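Local coordinates for tRNA nucleotidyl transferase-related protein (Thermotoga maritima, PDB 3H38), which probably adds the CCA end to tRNA from CTP and ATP, this chain being the nucleotidyltransferase portion of a longer protein, at residues 178-192 and 232-246. Residues are numbered along the deposited sequence; the frame is centred on the assembly and turned at random.
Sequences ILRAIRFEQRFDFRI and KSIRRMAQFDVIKHL
The guanidinium of R236 meets the carboxylate of E185 at its edge, the two planes only 10° apart, while the F240 ring lies against one guanidinium face: F240 CE2 stands 3.5 Å above the R236 guanidinium plane, over its centre. At the ring's own edge, near its plane, stands I182 CD1, 4.1 Å from F240 CD2. R236 grips E185 side-on: NE reaches OE1 at 2.9 Å and NH1 reaches OE2 at 2.7 Å, both bonds nearly straight and both on syn lone pairs. I192 N also donates to OE2, from the anti side but tilted out of the carboxylate plane and less straight; together the three bonds limit the carboxylate's rotation. R236 can lie along the E185 edge because CG stands anti to its backbone N (chi1 -170°) and the chain then bends at chi2. This side-on salt bridge ties helix 177-187 to helix 230-239, whose short segments run at 135° with axes 9.4 Å apart, in the mainly helical part of the chain, where 232-246 falls within the family's probable RNA-binding region. The first helix carries R180, R183 and R187, which bind ATP and CTP in complexes of this enzyme; in this nucleotide-free chain E220 forms salt bridges with R180 and R183. Beneath the ion pair, I182 CG1 packs on R236 CG, and its CG2 lies 3.7 Å from S233 O. Q186 NE2 lies against R236 CG, and Q186 CG packs 3.2 Å from S233 OG, a buried hydroxyl without a hydrogen-bond partner in the model. Farther along, the L179 side chain crosses that of M237 at about a right angle, its CD2 set among M237 SD, V242 CG1 and L246 CD1. A Schellman motif at D241 brings V242 and L246 to this side.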
ATOM      1  N   ILE A 178     -14.910   2.723   1.574  1.00 32.56           N
ATOM      2  CA  ILE A 178     -14.848   2.942   3.009  1.00 20.09           C
ATOM      3  C   ILE A 178     -13.376   3.164   3.381  1.00 25.71           C
ATOM      4  O   ILE A 178     -13.060   4.089   4.111  1.00 21.88           O
ATOM      5  CB  ILE A 178     -15.476   1.785   3.792  1.00 28.56           C
ATOM      6  CG1 ILE A 178     -17.007   1.843   3.676  1.00 20.21           C
ATOM      7  CG2 ILE A 178     -15.013   1.814   5.272  1.00 42.04           C
ATOM      8  CD1 ILE A 178     -17.700   0.559   4.120  1.00 22.68           C
ATOM      9  N   LEU A 179     -12.489   2.330   2.832  1.00 32.27           N
ATOM     10  CA  LEU A 179     -11.053   2.401   3.097  1.00 23.95           C
ATOM     11  C   LEU A 179     -10.441   3.572   2.326  1.00 30.20           C
ATOM     12  O   LEU A 179      -9.601   4.303   2.873  1.00 24.19           O
ATOM     13  CB  LEU A 179     -10.362   1.066   2.756  1.00 21.46           C
ATOM     14  CG  LEU A 179     -10.791  -0.156   3.615  1.00 34.87           C
ATOM     15  CD1 LEU A 179     -10.309  -1.491   3.078  1.00 27.19           C
ATOM     16  CD2 LEU A 179     -10.282  -0.008   5.043  1.00 47.32           C
ATOM     17  N   ARG A 180     -10.895   3.769   1.082  1.00 27.46           N
ATOM     18  CA  ARG A 180     -10.420   4.872   0.240  1.00 26.64           C
ATOM     19  C   ARG A 180     -10.689   6.247   0.841  1.00 30.76           C
ATOM     20  O   ARG A 180      -9.851   7.161   0.715  1.00 31.88           O
ATOM     21  CB  ARG A 180     -11.029   4.806  -1.156  1.00 26.94           C
ATOM     22  CG  ARG A 180     -10.557   3.626  -1.985  1.00 36.56           C
ATOM     23  CD  ARG A 180     -11.376   3.470  -3.226  1.00 33.01           C
ATOM     24  NE  ARG A 180     -11.186   4.618  -4.088  1.00 24.42           N
ATOM     25  CZ  ARG A 180     -10.219   4.696  -4.993  1.00 42.55           C
ATOM     26  NH1 ARG A 180     -10.085   5.793  -5.747  1.00 42.93           N
ATOM     27  NH2 ARG A 180      -9.395   3.664  -5.150  1.00 35.99           N
ATOM     28  N   ALA A 181     -11.846   6.396   1.490  1.00 29.28           N
ATOM     29  CA  ALA A 181     -12.181   7.664   2.147  1.00 27.85           C
ATOM     30  C   ALA A 181     -11.175   7.987   3.243  1.00 28.00           C
ATOM     31  O   ALA A 181     -10.622   9.078   3.302  1.00 31.66           O
ATOM     32  CB  ALA A 181     -13.597   7.644   2.699  1.00 28.18           C
ATOM     33  N   ILE A 182     -10.910   7.022   4.106  1.00 30.11           N
ATOM     34  CA  ILE A 182      -9.912   7.239   5.133  1.00 31.98           C
ATOM     35  C   ILE A 182      -8.580   7.590   4.479  1.00 37.02           C
ATOM     36  O   ILE A 182      -7.922   8.561   4.887  1.00 42.23           O
ATOM     37  CB  ILE A 182      -9.784   5.997   6.042  1.00 40.24           C
ATOM     38  CG1 ILE A 182     -11.039   5.855   6.908  1.00 28.80           C
ATOM     39  CG2 ILE A 182      -8.525   6.055   6.890  1.00 46.68           C
ATOM     40  CD1 ILE A 182     -11.465   4.426   7.073  1.00 24.32           C
ATOM     41  N   ARG A 183      -8.198   6.849   3.463  1.00 34.51           N
ATOM     42  CA  ARG A 183      -6.955   7.096   2.807  1.00 36.74           C
ATOM     43  C   ARG A 183      -6.754   8.484   2.283  1.00 35.99           C
ATOM     44  O   ARG A 183      -5.727   9.035   2.483  1.00 31.08           O
ATOM     45  CB  ARG A 183      -6.661   6.093   1.723  1.00 41.82           C
ATOM     46  CG  ARG A 183      -5.618   6.547   0.798  1.00 33.18           C
ATOM     47  CD  ARG A 183      -4.946   5.445   0.109  1.00 38.48           C
ATOM     48  NE  ARG A 183      -5.887   4.732  -0.713  1.00 43.54           N
ATOM     49  CZ  ARG A 183      -6.053   4.928  -2.002  1.00 58.39           C
ATOM     50  NH1 ARG A 183      -6.951   4.256  -2.669  1.00 42.27           N
ATOM     51  NH2 ARG A 183      -5.314   5.797  -2.616  1.00 78.91           N
ATOM     52  N   PHE A 184      -7.730   9.036   1.584  1.00 43.46           N
ATOM     53  CA  PHE A 184      -7.613  10.408   1.077  1.00 33.64           C
ATOM     54  C   PHE A 184      -7.843  11.400   2.219  1.00 34.74           C
ATOM     55  O   PHE A 184      -7.382  12.527   2.169  1.00 35.56           O
ATOM     56  CB  PHE A 184      -8.598  10.675  -0.072  1.00 19.64           C
ATOM     57  CG  PHE A 184      -8.309   9.893  -1.347  1.00 29.89           C
ATOM     58  CD1 PHE A 184      -9.232   8.989  -1.846  1.00 34.91           C
ATOM     59  CD2 PHE A 184      -7.150  10.097  -2.068  1.00 37.43           C
ATOM     60  CE1 PHE A 184      -8.986   8.288  -3.027  1.00 38.22           C
ATOM     61  CE2 PHE A 184      -6.905   9.398  -3.244  1.00 41.60           C
ATOM     62  CZ  PHE A 184      -7.828   8.494  -3.722  1.00 36.15           C
ATOM     63  N   GLU A 185      -8.579  10.985   3.241  1.00 41.60           N
ATOM     64  CA  GLU A 185      -8.706  11.804   4.447  1.00 52.27           C
ATOM     65  C   GLU A 185      -7.344  12.076   5.089  1.00 46.16           C
ATOM     66  O   GLU A 185      -7.032  13.210   5.423  1.00 41.61           O
ATOM     67  CB  GLU A 185      -9.621  11.141   5.473  1.00 51.70           C
ATOM     68  CG  GLU A 185     -10.555  12.113   6.164  1.00 45.20           C
ATOM     69  CD  GLU A 185     -11.139  11.546   7.442  1.00 43.40           C
ATOM     70  OE1 GLU A 185     -10.701  10.447   7.869  1.00 44.48           O
ATOM     71  OE2 GLU A 185     -12.026  12.206   8.029  1.00 43.16           O
ATOM     72  N   GLN A 186      -6.526  11.045   5.264  1.00 39.98           N
ATOM     73  CA  GLN A 186      -5.208  11.287   5.836  1.00 46.96           C
ATOM     74  C   GLN A 186      -4.223  11.838   4.802  1.00 41.60           C
ATOM     75  O   GLN A 186      -3.280  12.531   5.166  1.00 46.95           O
ATOM     76  CB  GLN A 186      -4.598  10.042   6.545  1.00 53.68           C
ATOM     77  CG  GLN A 186      -5.542   9.193   7.397  1.00 48.49           C
ATOM     78  CD  GLN A 186      -6.358  10.013   8.378  1.00 54.43           C
ATOM     79  OE1 GLN A 186      -5.852  10.947   8.979  1.00 52.37           O
ATOM     80  NE2 GLN A 186      -7.634   9.664   8.540  1.00 55.55           N
ATOM     81  N   ARG A 187      -4.410  11.521   3.525  1.00 44.41           N
ATOM     82  CA  ARG A 187      -3.434  11.926   2.504  1.00 48.40           C
ATOM     83  C   ARG A 187      -3.354  13.443   2.236  1.00 61.21           C
ATOM     84  O   ARG A 187      -2.276  13.973   1.974  1.00 69.62           O
ATOM     85  CB  ARG A 187      -3.651  11.178   1.194  1.00 42.46           C
ATOM     86  CG  ARG A 187      -2.891  11.800   0.027  1.00 35.30           C
ATOM     87  CD  ARG A 187      -3.682  11.622  -1.234  1.00 44.99           C
ATOM     88  NE  ARG A 187      -3.276  10.473  -2.045  1.00 51.76           N
ATOM     89  CZ  ARG A 187      -2.856  10.572  -3.309  1.00 63.08           C
ATOM     90  NH1 ARG A 187      -2.524   9.475  -3.991  1.00 69.06           N
ATOM     91  NH2 ARG A 187      -2.778  11.771  -3.903  1.00 48.25           N
ATOM     92  N   PHE A 188      -4.496  14.123   2.273  1.00 59.31           N
ATOM     93  CA  PHE A 188      -4.537  15.576   2.391  1.00 54.85           C
ATOM     94  C   PHE A 188      -4.938  15.747   3.828  1.00 55.62           C
ATOM     95  O   PHE A 188      -5.097  14.753   4.530  1.00 70.98           O
ATOM     96  CB  PHE A 188      -5.612  16.119   1.466  1.00 52.69           C
ATOM     97  CG  PHE A 188      -5.638  15.436   0.143  1.00 47.70           C
ATOM     98  CD1 PHE A 188      -4.747  15.798  -0.863  1.00 52.73           C
ATOM     99  CD2 PHE A 188      -6.533  14.409  -0.101  1.00 48.54           C
ATOM    100  CE1 PHE A 188      -4.758  15.150  -2.093  1.00 44.93           C
ATOM    101  CE2 PHE A 188      -6.552  13.764  -1.311  1.00 36.09           C
ATOM    102  CZ  PHE A 188      -5.661  14.135  -2.314  1.00 41.78           C
ATOM    103  N   ASP A 189      -5.122  16.950   4.325  1.00 44.21           N
ATOM    104  CA  ASP A 189      -5.542  16.950   5.729  1.00 58.94           C
ATOM    105  C   ASP A 189      -7.054  17.101   5.795  1.00 54.18           C
ATOM    106  O   ASP A 189      -7.589  18.110   6.272  1.00 48.49           O
ATOM    107  CB  ASP A 189      -4.809  17.998   6.577  1.00 70.41           C
ATOM    108  CG  ASP A 189      -5.003  17.780   8.079  1.00 75.65           C
ATOM    109  OD1 ASP A 189      -5.763  16.865   8.467  1.00 75.18           O
ATOM    110  OD2 ASP A 189      -4.401  18.536   8.872  1.00 84.13           O
ATOM    111  N   PHE A 190      -7.756  16.096   5.293  1.00 53.29           N
ATOM    112  CA  PHE A 190      -9.179  16.293   5.075  1.00 53.49           C
ATOM    113  C   PHE A 190     -10.037  15.639   6.105  1.00 47.91           C
ATOM    114  O   PHE A 190      -9.577  14.785   6.848  1.00 54.54           O
ATOM    115  CB  PHE A 190      -9.587  15.887   3.668  1.00 53.57           C
ATOM    116  CG  PHE A 190      -9.255  16.919   2.650  1.00 52.12           C
ATOM    117  CD1 PHE A 190      -9.769  16.855   1.370  1.00 45.04           C
ATOM    118  CD2 PHE A 190      -8.434  17.977   2.989  1.00 39.18           C
ATOM    119  CE1 PHE A 190      -9.446  17.812   0.454  1.00 44.91           C
ATOM    120  CE2 PHE A 190      -8.115  18.934   2.081  1.00 36.19           C
ATOM    121  CZ  PHE A 190      -8.613  18.861   0.810  1.00 43.85           C
ATOM    122  N   ARG A 191     -11.285  16.079   6.163  1.00 46.83           N
ATOM    123  CA  ARG A 191     -12.266  15.451   7.034  1.00 51.77           C
ATOM    124  C   ARG A 191     -13.410  14.896   6.180  1.00 44.48           C
ATOM    125  O   ARG A 191     -13.761  15.455   5.133  1.00 49.03           O
ATOM    126  CB  ARG A 191     -12.789  16.449   8.072  1.00 52.76           C
ATOM    127  CG  ARG A 191     -13.725  17.525   7.473  1.00 65.94           C
ATOM    128  CD  ARG A 191     -14.211  18.509   8.533  1.00 74.37           C
ATOM    129  NE  ARG A 191     -15.646  18.765   8.429  1.00 78.01           N
ATOM    130  CZ  ARG A 191     -16.185  19.842   7.864  1.00 79.84           C
ATOM    131  NH1 ARG A 191     -17.509  19.970   7.824  1.00 71.97           N
ATOM    132  NH2 ARG A 191     -15.404  20.789   7.343  1.00 81.83           N
ATOM    133  N   ILE A 192     -13.982  13.790   6.629  1.00 36.54           N
ATOM    134  CA  ILE A 192     -15.171  13.231   6.001  1.00 41.54           C
ATOM    135  C   ILE A 192     -16.416  13.971   6.478  1.00 42.59           C
ATOM    136  O   ILE A 192     -16.772  13.927   7.657  1.00 39.08           O
ATOM    137  CB  ILE A 192     -15.280  11.717   6.265  1.00 38.99           C
ATOM    138  CG1 ILE A 192     -14.140  10.991   5.534  1.00 43.33           C
ATOM    139  CG2 ILE A 192     -16.663  11.179   5.825  1.00 31.74           C
ATOM    140  CD1 ILE A 192     -13.774   9.610   6.089  1.00 39.97           C
ATOM    141  N   LYS A 232      -2.170   6.732  11.201  1.00 39.23           N
ATOM    142  CA  LYS A 232      -3.304   7.599  11.291  1.00 45.28           C
ATOM    143  C   LYS A 232      -4.538   6.985  10.723  1.00 39.82           C
ATOM    144  O   LYS A 232      -5.590   7.113  11.267  1.00 38.23           O
ATOM    145  CB  LYS A 232      -3.022   8.790  10.416  1.00 51.44           C
ATOM    146  CG  LYS A 232      -2.588   9.955  11.123  1.00 64.80           C
ATOM    147  CD  LYS A 232      -3.759  10.565  11.802  1.00 68.00           C
ATOM    148  CE  LYS A 232      -4.317  11.636  10.984  1.00 66.17           C
ATOM    149  NZ  LYS A 232      -5.161  12.437  11.854  1.00 52.25           N
ATOM    150  N   SER A 233      -4.353   6.349   9.587  1.00 28.91           N
ATOM    151  CA  SER A 233      -5.398   5.672   8.810  1.00 29.59           C
ATOM    152  C   SER A 233      -5.921   4.471   9.588  1.00 30.64           C
ATOM    153  O   SER A 233      -7.131   4.290   9.789  1.00 29.87           O
ATOM    154  CB  SER A 233      -4.816   5.162   7.495  1.00 28.11           C
ATOM    155  OG  SER A 233      -4.527   6.214   6.601  1.00 37.28           O
ATOM    156  N   ILE A 234      -4.976   3.656  10.033  1.00 25.07           N
ATOM    157  CA  ILE A 234      -5.258   2.528  10.889  1.00 29.51           C
ATOM    158  C   ILE A 234      -6.068   2.946  12.119  1.00 23.97           C
ATOM    159  O   ILE A 234      -7.058   2.301  12.474  1.00 25.57           O
ATOM    160  CB  ILE A 234      -3.962   1.862  11.300  1.00 33.79           C
ATOM    161  CG1 ILE A 234      -3.307   1.219  10.066  1.00 34.59           C
ATOM    162  CG2 ILE A 234      -4.220   0.851  12.406  1.00 30.16           C
ATOM    163  CD1 ILE A 234      -2.007   0.466  10.402  1.00 30.64           C
ATOM    164  N   ARG A 235      -5.700   4.057  12.738  1.00 21.49           N
ATOM    165  CA  ARG A 235      -6.423   4.457  13.947  1.00 25.74           C
ATOM    166  C   ARG A 235      -7.772   4.950  13.534  1.00 27.79           C
ATOM    167  O   ARG A 235      -8.744   4.855  14.275  1.00 30.14           O
ATOM    168  CB  ARG A 235      -5.649   5.505  14.742  1.00 25.18           C
ATOM    169  CG  ARG A 235      -4.284   4.974  15.174  1.00 25.54           C
ATOM    170  CD  ARG A 235      -3.444   6.059  15.795  1.00 26.31           C
ATOM    171  NE  ARG A 235      -2.559   5.549  16.838  1.00 45.55           N
ATOM    172  CZ  ARG A 235      -1.390   6.105  17.154  1.00 48.33           C
ATOM    173  NH1 ARG A 235      -0.604   5.590  18.130  1.00 27.22           N
ATOM    174  NH2 ARG A 235      -0.998   7.171  16.464  1.00 39.37           N
ATOM    175  N   ARG A 236      -7.840   5.442  12.307  1.00 31.58           N
ATOM    176  CA  ARG A 236      -9.100   5.946  11.790  1.00 29.54           C
ATOM    177  C   ARG A 236     -10.046   4.773  11.517  1.00 24.36           C
ATOM    178  O   ARG A 236     -11.225   4.834  11.849  1.00 37.45           O
ATOM    179  CB  ARG A 236      -8.852   6.807  10.543  1.00 31.56           C
ATOM    180  CG  ARG A 236     -10.069   7.563  10.064  1.00 35.47           C
ATOM    181  CD  ARG A 236     -10.731   8.409  11.151  1.00 29.78           C
ATOM    182  NE  ARG A 236     -11.395   9.549  10.536  1.00 35.02           N
ATOM    183  CZ  ARG A 236     -12.434  10.206  11.039  1.00 44.01           C
ATOM    184  NH1 ARG A 236     -12.943  11.228  10.371  1.00 52.94           N
ATOM    185  NH2 ARG A 236     -12.973   9.848  12.188  1.00 47.46           N
ATOM    186  N   MET A 237      -9.518   3.697  10.937  1.00 24.16           N
ATOM    187  CA  MET A 237     -10.290   2.468  10.708  1.00 24.15           C
ATOM    188  C   MET A 237     -10.851   1.975  12.029  1.00 33.89           C
ATOM    189  O   MET A 237     -12.009   1.614  12.133  1.00 33.75           O
ATOM    190  CB  MET A 237      -9.390   1.377  10.116  1.00 23.62           C
ATOM    191  CG  MET A 237      -9.005   1.637   8.640  1.00 31.65           C
ATOM    192  SD  MET A 237      -7.778   0.487   7.908  1.00 36.38           S
ATOM    193  CE  MET A 237      -6.333   1.546   7.845  1.00 75.44           C
ATOM    194  N   ALA A 238     -10.006   1.971  13.053  1.00 40.23           N
ATOM    195  CA  ALA A 238     -10.424   1.487  14.339  1.00 32.74           C
ATOM    196  C   ALA A 238     -11.501   2.425  14.885  1.00 26.50           C
ATOM    197  O   ALA A 238     -12.549   1.978  15.329  1.00 28.24           O
ATOM    198  CB  ALA A 238      -9.240   1.385  15.252  1.00 31.63           C
ATOM    199  N   GLN A 239     -11.351   3.703  14.699  1.00 23.48           N
ATOM    200  CA  GLN A 239     -12.350   4.627  15.149  1.00 25.98           C
ATOM    201  C   GLN A 239     -13.653   4.302  14.512  1.00 33.09           C
ATOM    202  O   GLN A 239     -14.668   4.537  15.075  1.00 32.56           O
ATOM    203  CB  GLN A 239     -12.004   6.014  14.717  1.00 34.41           C
ATOM    204  CG  GLN A 239     -11.331   6.822  15.709  1.00 52.94           C
ATOM    205  CD  GLN A 239     -11.114   8.222  15.234  1.00 64.45           C
ATOM    206  OE1 GLN A 239     -12.052   8.915  14.885  1.00 56.43           O
ATOM    207  NE2 GLN A 239      -9.869   8.651  15.227  1.00 54.99           N
ATOM    208  N   PHE A 240     -13.601   3.821  13.287  1.00 37.04           N
ATOM    209  CA  PHE A 240     -14.821   3.504  12.543  1.00 44.76           C
ATOM    210  C   PHE A 240     -15.258   2.052  12.681  1.00 48.04           C
ATOM    211  O   PHE A 240     -16.237   1.645  12.064  1.00 52.46           O
ATOM    212  CB  PHE A 240     -14.673   3.851  11.057  1.00 44.82           C
ATOM    213  CG  PHE A 240     -14.865   5.322  10.745  1.00 41.98           C
ATOM    214  CD1 PHE A 240     -15.933   6.027  11.282  1.00 37.51           C
ATOM    215  CD2 PHE A 240     -13.983   5.992   9.908  1.00 31.39           C
ATOM    216  CE1 PHE A 240     -16.124   7.376  10.982  1.00 36.41           C
ATOM    217  CE2 PHE A 240     -14.167   7.321   9.615  1.00 31.67           C
ATOM    218  CZ  PHE A 240     -15.247   8.017  10.155  1.00 33.98           C
ATOM    219  N   ASP A 241     -14.524   1.278  13.475  1.00 40.55           N
ATOM    220  CA  ASP A 241     -14.812  -0.146  13.652  1.00 42.21           C
ATOM    221  C   ASP A 241     -14.529  -1.001  12.432  1.00 39.73           C
ATOM    222  O   ASP A 241     -15.026  -2.113  12.331  1.00 43.15           O
ATOM    223  CB  ASP A 241     -16.261  -0.357  14.085  1.00 49.52           C
ATOM    224  CG  ASP A 241     -16.508   0.095  15.508  1.00 47.52           C
ATOM    225  OD1 ASP A 241     -17.607   0.618  15.796  1.00 40.17           O
ATOM    226  OD2 ASP A 241     -15.587  -0.056  16.335  1.00 58.26           O
ATOM    227  N   VAL A 242     -13.728  -0.495  11.505  1.00 44.49           N
ATOM    228  CA  VAL A 242     -13.465  -1.217  10.254  1.00 38.00           C
ATOM    229  C   VAL A 242     -12.620  -2.462  10.483  1.00 36.40           C
ATOM    230  O   VAL A 242     -12.909  -3.538   9.936  1.00 36.84           O
ATOM    231  CB  VAL A 242     -12.730  -0.316   9.230  1.00 30.06           C
ATOM    232  CG1 VAL A 242     -12.135  -1.130   8.102  1.00 20.68           C
ATOM    233  CG2 VAL A 242     -13.647   0.783   8.715  1.00 29.52           C
ATOM    234  N   ILE A 243     -11.570  -2.323  11.292  1.00 24.72           N
ATOM    235  CA  ILE A 243     -10.616  -3.414  11.426  1.00 24.85           C
ATOM    236  C   ILE A 243     -11.290  -4.740  11.763  1.00 35.85           C
ATOM    237  O   ILE A 243     -10.965  -5.763  11.160  1.00 43.52           O
ATOM    238  CB  ILE A 243      -9.568  -3.163  12.495  1.00 32.63           C
ATOM    239  CG1 ILE A 243      -8.845  -1.849  12.242  1.00 28.33           C
ATOM    240  CG2 ILE A 243      -8.607  -4.345  12.538  1.00 34.03           C
ATOM    241  CD1 ILE A 243      -7.867  -1.470  13.307  1.00 35.32           C
ATOM    242  N   LYS A 244     -12.213  -4.723  12.724  1.00 33.26           N
ATOM    243  CA  LYS A 244     -12.885  -5.960  13.143  1.00 36.29           C
ATOM    244  C   LYS A 244     -13.771  -6.587  12.046  1.00 42.11           C
ATOM    245  O   LYS A 244     -13.875  -7.817  11.955  1.00 33.12           O
ATOM    246  CB  LYS A 244     -13.653  -5.770  14.464  1.00 38.73           C
ATOM    247  CG  LYS A 244     -15.169  -5.598  14.344  1.00 51.11           C
ATOM    248  CD  LYS A 244     -15.632  -4.132  14.462  1.00 57.42           C
ATOM    249  CE  LYS A 244     -16.424  -3.853  15.749  1.00 58.00           C
ATOM    250  NZ  LYS A 244     -15.563  -3.503  16.926  1.00 65.55           N
ATOM    251  N   HIS A 245     -14.401  -5.750  11.215  1.00 40.10           N
ATOM    252  CA  HIS A 245     -15.151  -6.254  10.063  1.00 26.49           C
ATOM    253  C   HIS A 245     -14.229  -6.728   8.958  1.00 34.18           C
ATOM    254  O   HIS A 245     -14.649  -7.460   8.063  1.00 42.94           O
ATOM    255  CB  HIS A 245     -16.074  -5.198   9.492  1.00 23.91           C
ATOM    256  CG  HIS A 245     -17.263  -4.916  10.349  1.00 32.54           C
ATOM    257  ND1 HIS A 245     -18.350  -5.752  10.398  1.00 41.13           N
ATOM    258  CD2 HIS A 245     -17.539  -3.871  11.167  1.00 38.93           C
ATOM    259  CE1 HIS A 245     -19.257  -5.241  11.225  1.00 45.39           C
ATOM    260  NE2 HIS A 245     -18.783  -4.104  11.704  1.00 45.71           N
ATOM    261  N   LEU A 246     -12.976  -6.302   8.988  1.00 32.54           N
ATOM    262  CA  LEU A 246     -12.017  -6.881   8.052  1.00 33.90           C
ATOM    263  C   LEU A 246     -11.457  -8.204   8.612  1.00 35.43           C
ATOM    264  O   LEU A 246     -11.298  -9.191   7.882  1.00 32.63           O
ATOM    265  CB  LEU A 246     -10.887  -5.891   7.712  1.00 18.13           C
ATOM    266  CG  LEU A 246     -11.302  -4.563   7.077  1.00 26.64           C
ATOM    267  CD1 LEU A 246     -10.087  -3.749   6.665  1.00 21.79           C
ATOM    268  CD2 LEU A 246     -12.214  -4.812   5.864  1.00 33.67           C
TER